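Local coordinates for serine protease inhibitor 2 (Anopheles gambiae, PDB 3PZF), which inhibits clip-domain serine proteases, forming a covalent complex with one of them, and so holds back melanization in the mosquito immune response, at residues Ser44-Lys49 and Leu106-Asn111; Ile50-Ile55 and Ser75-Asn80. One frame throughout, in Å; residues are numbered along the deposited sequence.

Interaction 1 (Ser44-Lys49 and Leu106-Asn111); sequences SPFSVK and LNIATN
Ile108 reaches from its strand toward the first turn of the helix and meets two neighbouring side chains there, Phe46 with its CD1 methyl and Ser47 chiefly with CG2 and CG1. The ring of Phe46 takes CD1 of Ile108 at its edge, near the ring plane; CD2 of the phenylalanine and CD1 of the isoleucine are 4.1 Å apart, and CE2 is hardly farther. The two side chains cross at about a right angle, and the methyl meets the rim of the ring, not a face.

The hydroxyl of Ser47 points at the fork of the isoleucine. Its OG sits 3.5 Å from CG2 of Ile108 and 3.9 Å from CG1, a hydroxyl laid against both branches. With OG beside its own backbone N (chi1 -69°), Ser47 can also turn back to the helix start, where OG donates to Ser44 OG over 2.8 Å. Ser44 is the N-cap: the same OG accepts a longer bond from Ser47 N, 3.3 Å and bent to 150°, and is bonded to Leu387 O as well. Three partners therefore grip this buried oxygen, and the network fixes the rotation of both hydroxyls.

Beyond the two segments, the Phe46 ring packs on Tyr90, Leu93 and Leu94 of helix 83-98, while Ile108 also touches Leu94 and, on strand 177-188, Asn181 and Ile183. Ser47 touches Asn181 too, so that residue borders both partners. Serines at the head of a buried helix, set against the inner face of the large central sheet, mark the serpin shutter region, beneath the sheet that opens when the reactive-centre loop inserts.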
loop_
_atom_site.group_PDB
_atom_site.type_symbol
_atom_site.label_atom_id
_atom_site.label_comp_id
_atom_site.label_asym_id
_atom_site.label_seq_id
_atom_site.Cartn_x
_atom_site.Cartn_y
_atom_site.Cartn_z
ATOM N N SER A 44 -0.881 0.748 -1.320
ATOM C CA SER A 44 0.315 -0.076 -1.131
ATOM C C SER A 44 1.504 0.616 -1.794
ATOM O O SER A 44 1.685 0.510 -3.002
ATOM C CB SER A 44 0.121 -1.481 -1.709
ATOM O OG SER A 44 1.354 -2.208 -1.645
ATOM N N PRO A 45 2.304 1.350 -0.999
ATOM C CA PRO A 45 3.392 2.115 -1.622
ATOM C C PRO A 45 4.401 1.185 -2.257
ATOM O O PRO A 45 4.885 1.470 -3.349
ATOM C CB PRO A 45 4.023 2.892 -0.452
ATOM C CG PRO A 45 2.930 2.894 0.647
ATOM C CD PRO A 45 2.141 1.628 0.450
ATOM N N PHE A 46 4.704 0.072 -1.608
ATOM C CA PHE A 46 5.657 -0.869 -2.219
ATOM C C PHE A 46 5.128 -1.315 -3.608
ATOM O O PHE A 46 5.889 -1.406 -4.578
ATOM C CB PHE A 46 5.852 -2.083 -1.324
ATOM C CG PHE A 46 6.613 -3.190 -1.990
ATOM C CD1 PHE A 46 7.958 -3.030 -2.257
ATOM C CD2 PHE A 46 5.987 -4.379 -2.355
ATOM C CE1 PHE A 46 8.683 -4.042 -2.893
ATOM C CE2 PHE A 46 6.724 -5.411 -2.976
ATOM C CZ PHE A 46 8.062 -5.220 -3.249
ATOM N N SER A 47 3.822 -1.581 -3.718
ATOM C CA SER A 47 3.273 -2.039 -5.004
ATOM C C SER A 47 3.399 -0.962 -6.052
ATOM O O SER A 47 3.584 -1.257 -7.219
ATOM C CB SER A 47 1.796 -2.450 -4.844
ATOM O OG SER A 47 1.721 -3.637 -4.059
ATOM N N VAL A 48 3.298 0.296 -5.653
ATOM C CA VAL A 48 3.490 1.379 -6.611
ATOM C C VAL A 48 4.900 1.304 -7.179
ATOM O O VAL A 48 5.099 1.514 -8.378
ATOM C CB VAL A 48 3.229 2.771 -6.010
ATOM C CG1 VAL A 48 3.504 3.874 -7.045
ATOM C CG2 VAL A 48 1.782 2.879 -5.537
ATOM N N LYS A 49 5.881 0.993 -6.339
ATOM C CA LYS A 49 7.247 0.914 -6.852
ATOM C C LYS A 49 7.397 -0.248 -7.830
ATOM O O LYS A 49 8.121 -0.139 -8.821
ATOM C CB LYS A 49 8.253 0.822 -5.704
ATOM C CG LYS A 49 8.138 2.032 -4.776
ATOM C CD LYS A 49 9.406 2.162 -3.878
ATOM C CE LYS A 49 9.507 1.068 -2.828
ATOM N NZ LYS A 49 10.629 1.394 -1.826
ATOM N N LEU A 106 -1.246 -13.053 1.956
ATOM C CA LEU A 106 -1.064 -11.750 1.356
ATOM C C LEU A 106 -0.837 -11.923 -0.137
ATOM O O LEU A 106 0.012 -12.717 -0.545
ATOM C CB LEU A 106 0.096 -11.028 2.008
ATOM C CG LEU A 106 0.152 -9.532 1.635
ATOM C CD1 LEU A 106 0.794 -8.724 2.739
ATOM C CD2 LEU A 106 0.901 -9.334 0.310
ATOM N N ASN A 107 -1.593 -11.206 -0.962
ATOM C CA ASN A 107 -1.387 -11.316 -2.415
ATOM C C ASN A 107 -1.292 -9.941 -3.056
ATOM O O ASN A 107 -2.150 -9.083 -2.830
ATOM C CB ASN A 107 -2.490 -12.149 -3.080
ATOM C CG ASN A 107 -2.171 -12.485 -4.531
ATOM O OD1 ASN A 107 -1.040 -12.858 -4.858
ATOM N ND2 ASN A 107 -3.160 -12.346 -5.409
ATOM N N ILE A 108 -0.227 -9.731 -3.831
ATOM C CA ILE A 108 -0.092 -8.540 -4.657
ATOM C C ILE A 108 -0.292 -8.960 -6.118
ATOM O O ILE A 108 0.377 -9.876 -6.610
ATOM C CB ILE A 108 1.297 -7.920 -4.470
ATOM C CG1 ILE A 108 1.457 -7.402 -3.032
ATOM C CG2 ILE A 108 1.552 -6.789 -5.468
ATOM C CD1 ILE A 108 2.962 -7.146 -2.706
ATOM N N ALA A 109 -1.239 -8.333 -6.804
ATOM C CA ALA A 109 -1.564 -8.741 -8.169
ATOM C C ALA A 109 -1.460 -7.550 -9.102
ATOM O O ALA A 109 -1.964 -6.463 -8.798
ATOM C CB ALA A 109 -2.943 -9.360 -8.238
ATOM N N THR A 110 -0.826 -7.767 -10.253
ATOM C CA THR A 110 -0.547 -6.676 -11.169
ATOM C C THR A 110 -0.729 -7.188 -12.594
ATOM O O THR A 110 -0.231 -8.263 -12.938
ATOM C CB THR A 110 0.930 -6.173 -11.000
ATOM O OG1 THR A 110 1.177 -5.775 -9.652
ATOM C CG2 THR A 110 1.238 -4.990 -11.944
ATOM N N ASN A 111 -1.440 -6.421 -13.417
ATOM C CA ASN A 111 -1.729 -6.804 -14.801
ATOM C C ASN A 111 -1.695 -5.584 -15.721
ATOM O O ASN A 111 -2.327 -4.572 -15.419
ATOM C CB ASN A 111 -3.138 -7.432 -14.874
ATOM C CG ASN A 111 -3.344 -8.326 -16.095
ATOM O OD1 ASN A 111 -2.747 -8.122 -17.156
ATOM N ND2 ASN A 111 -4.233 -9.311 -15.950
#

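Interaction 2 (Ile50-Ile55 and Ser75-Asn80); sequences ILLTLI and SSVIQN
Val77 and Ile78 meet Leu52 and Thr53 with no flat group on either side: no ring face or amide edge takes part, and the contact is made by branched ends. A ring borders the contact from outside: Tyr90 of helix 83-98 touches Thr53, and its OH is bonded to Val77 O. In the serpin fold this joins the buried helix 45-58, which runs behind the central sheet, to the loop leading into helix 83-98.

Val77 wedges between the two helix residues. Its CG2 meets CD1 of Leu52 at 4.0 Å, the side chains crossing at about a right angle, while CG1 comes close to Thr53 OG1, at 3.2 Å. The threonine hydroxyl has its polar partner in its own helix: lying beside the backbone N (chi1 -56°), OG1 is bonded to Lys49 O one turn back.

Ile78 comes at the threonine with its last methyl, folded round by a chi2 of -46°. CD1 sits across the Thr53 fork, 3.8 Å from OG1 and 3.9 Å from CG2.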
loop_
_atom_site.group_PDB
_atom_site.type_symbol
_atom_site.label_atom_id
_atom_site.label_comp_id
_atom_site.label_asym_id
_atom_site.label_seq_id
_atom_site.Cartn_x
_atom_site.Cartn_y
_atom_site.Cartn_z
ATOM N N ILE A 50 6.713 -1.354 -7.565
ATOM C CA ILE A 50 6.684 -2.463 -8.530
ATOM C C ILE A 50 6.139 -1.991 -9.908
ATOM O O ILE A 50 6.694 -2.363 -10.962
ATOM C CB ILE A 50 5.806 -3.648 -8.026
ATOM C CG1 ILE A 50 6.412 -4.298 -6.770
ATOM C CG2 ILE A 50 5.673 -4.714 -9.119
ATOM C CD1 ILE A 50 7.816 -4.781 -6.952
ATOM N N LEU A 51 5.060 -1.219 -9.900
ATOM C CA LEU A 51 4.452 -0.722 -11.151
ATOM C C LEU A 51 5.437 0.142 -11.912
ATOM O O LEU A 51 5.593 0.037 -13.134
ATOM C CB LEU A 51 3.202 0.137 -10.857
ATOM C CG LEU A 51 2.114 -0.588 -10.086
ATOM C CD1 LEU A 51 0.837 0.281 -9.949
ATOM C CD2 LEU A 51 1.821 -1.885 -10.821
ATOM N N LEU A 52 6.079 1.034 -11.181
ATOM C CA LEU A 52 7.074 1.920 -11.771
ATOM C C LEU A 52 8.258 1.144 -12.320
ATOM O O LEU A 52 8.779 1.496 -13.365
ATOM C CB LEU A 52 7.550 2.953 -10.756
ATOM C CG LEU A 52 6.464 3.932 -10.287
ATOM C CD1 LEU A 52 7.022 4.818 -9.162
ATOM C CD2 LEU A 52 5.986 4.766 -11.471
ATOM N N THR A 53 8.666 0.080 -11.633
ATOM C CA THR A 53 9.795 -0.714 -12.102
ATOM C C THR A 53 9.371 -1.510 -13.337
ATOM O O THR A 53 10.146 -1.637 -14.273
ATOM C CB THR A 53 10.349 -1.623 -11.004
ATOM O OG1 THR A 53 10.700 -0.813 -9.871
ATOM C CG2 THR A 53 11.653 -2.383 -11.512
ATOM N N LEU A 54 8.124 -1.981 -13.398
ATOM C CA LEU A 54 7.681 -2.660 -14.655
ATOM C C LEU A 54 7.715 -1.697 -15.830
ATOM O O LEU A 54 8.072 -2.063 -16.952
ATOM C CB LEU A 54 6.287 -3.242 -14.485
ATOM C CG LEU A 54 6.262 -4.539 -13.652
ATOM C CD1 LEU A 54 4.854 -4.759 -13.110
ATOM C CD2 LEU A 54 6.744 -5.775 -14.474
ATOM N N ILE A 55 7.339 -0.461 -15.587
ATOM C CA ILE A 55 7.349 0.528 -16.637
ATOM C C ILE A 55 8.780 0.848 -17.031
ATOM O O ILE A 55 9.079 0.995 -18.229
ATOM C CB ILE A 55 6.595 1.801 -16.212
ATOM C CG1 ILE A 55 5.094 1.490 -16.128
ATOM C CG2 ILE A 55 6.865 2.925 -17.202
ATOM C CD1 ILE A 55 4.228 2.616 -15.497
ATOM N N SER A 75 14.049 6.991 -10.849
ATOM C CA SER A 75 15.342 6.742 -10.207
ATOM C C SER A 75 15.270 6.192 -8.798
ATOM O O SER A 75 15.879 5.167 -8.501
ATOM C CB SER A 75 16.146 8.038 -10.140
ATOM O OG SER A 75 15.601 8.911 -9.165
ATOM N N SER A 76 14.556 6.893 -7.920
ATOM C CA SER A 76 14.554 6.563 -6.499
ATOM C C SER A 76 13.830 5.250 -6.220
ATOM O O SER A 76 13.614 4.866 -5.069
ATOM C CB SER A 76 13.898 7.684 -5.699
ATOM O OG SER A 76 12.529 7.814 -6.041
ATOM N N VAL A 77 13.448 4.574 -7.288
ATOM C CA VAL A 77 12.766 3.308 -7.198
ATOM C C VAL A 77 13.644 2.184 -7.741
ATOM O O VAL A 77 13.466 1.021 -7.395
ATOM C CB VAL A 77 11.434 3.400 -7.995
ATOM C CG1 VAL A 77 11.106 2.096 -8.712
ATOM C CG2 VAL A 77 10.317 3.852 -7.093
ATOM N N ILE A 78 14.612 2.530 -8.584
ATOM C CA ILE A 78 15.488 1.538 -9.195
ATOM C C ILE A 78 16.738 1.319 -8.343
ATOM O O ILE A 78 17.198 2.245 -7.677
ATOM C CB ILE A 78 15.904 1.977 -10.631
ATOM C CG1 ILE A 78 14.661 2.095 -11.530
ATOM C CG2 ILE A 78 16.953 1.025 -11.228
ATOM C CD1 ILE A 78 13.685 0.924 -11.441
ATOM N N GLN A 79 17.288 0.100 -8.386
ATOM C CA GLN A 79 18.428 -0.259 -7.559
ATOM C C GLN A 79 19.735 -0.045 -8.290
ATOM O O GLN A 79 20.053 -0.774 -9.224
ATOM C CB GLN A 79 18.333 -1.723 -7.124
ATOM C CG GLN A 79 17.110 -2.038 -6.280
ATOM C CD GLN A 79 16.963 -1.114 -5.085
ATOM O OE1 GLN A 79 15.900 -0.534 -4.879
ATOM N NE2 GLN A 79 18.030 -0.974 -4.289
ATOM N N ASN A 80 20.498 0.953 -7.852
ATOM C CA ASN A 80 21.807 1.242 -8.440
ATOM C C ASN A 80 21.798 1.184 -9.972
ATOM O O ASN A 80 22.808 0.831 -10.595
ATOM C CB ASN A 80 22.857 0.269 -7.890
#

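Both contacts start on helix 45-58, interaction 1 on its first turn and interaction 2 just beyond. Following the chain, Ser44-Lys49 opens the longer loop and Ile50-Ile55 the shorter one. Helix 69-73 comes next, then Ser75-Asn80 returns to the helix and closes interaction 2. Helix 83-98 follows, and strand 105-115 finally closes interaction 1, so the short loop lies wholly within the long one and the two do not cross. Loop and strand thus clasp one helix, and the sites touch directly: Thr110 CG2 packs on Leu51 CD2 at 3.4 Å, and Lys49 CG on Val77 CG2 at 3.7 Å.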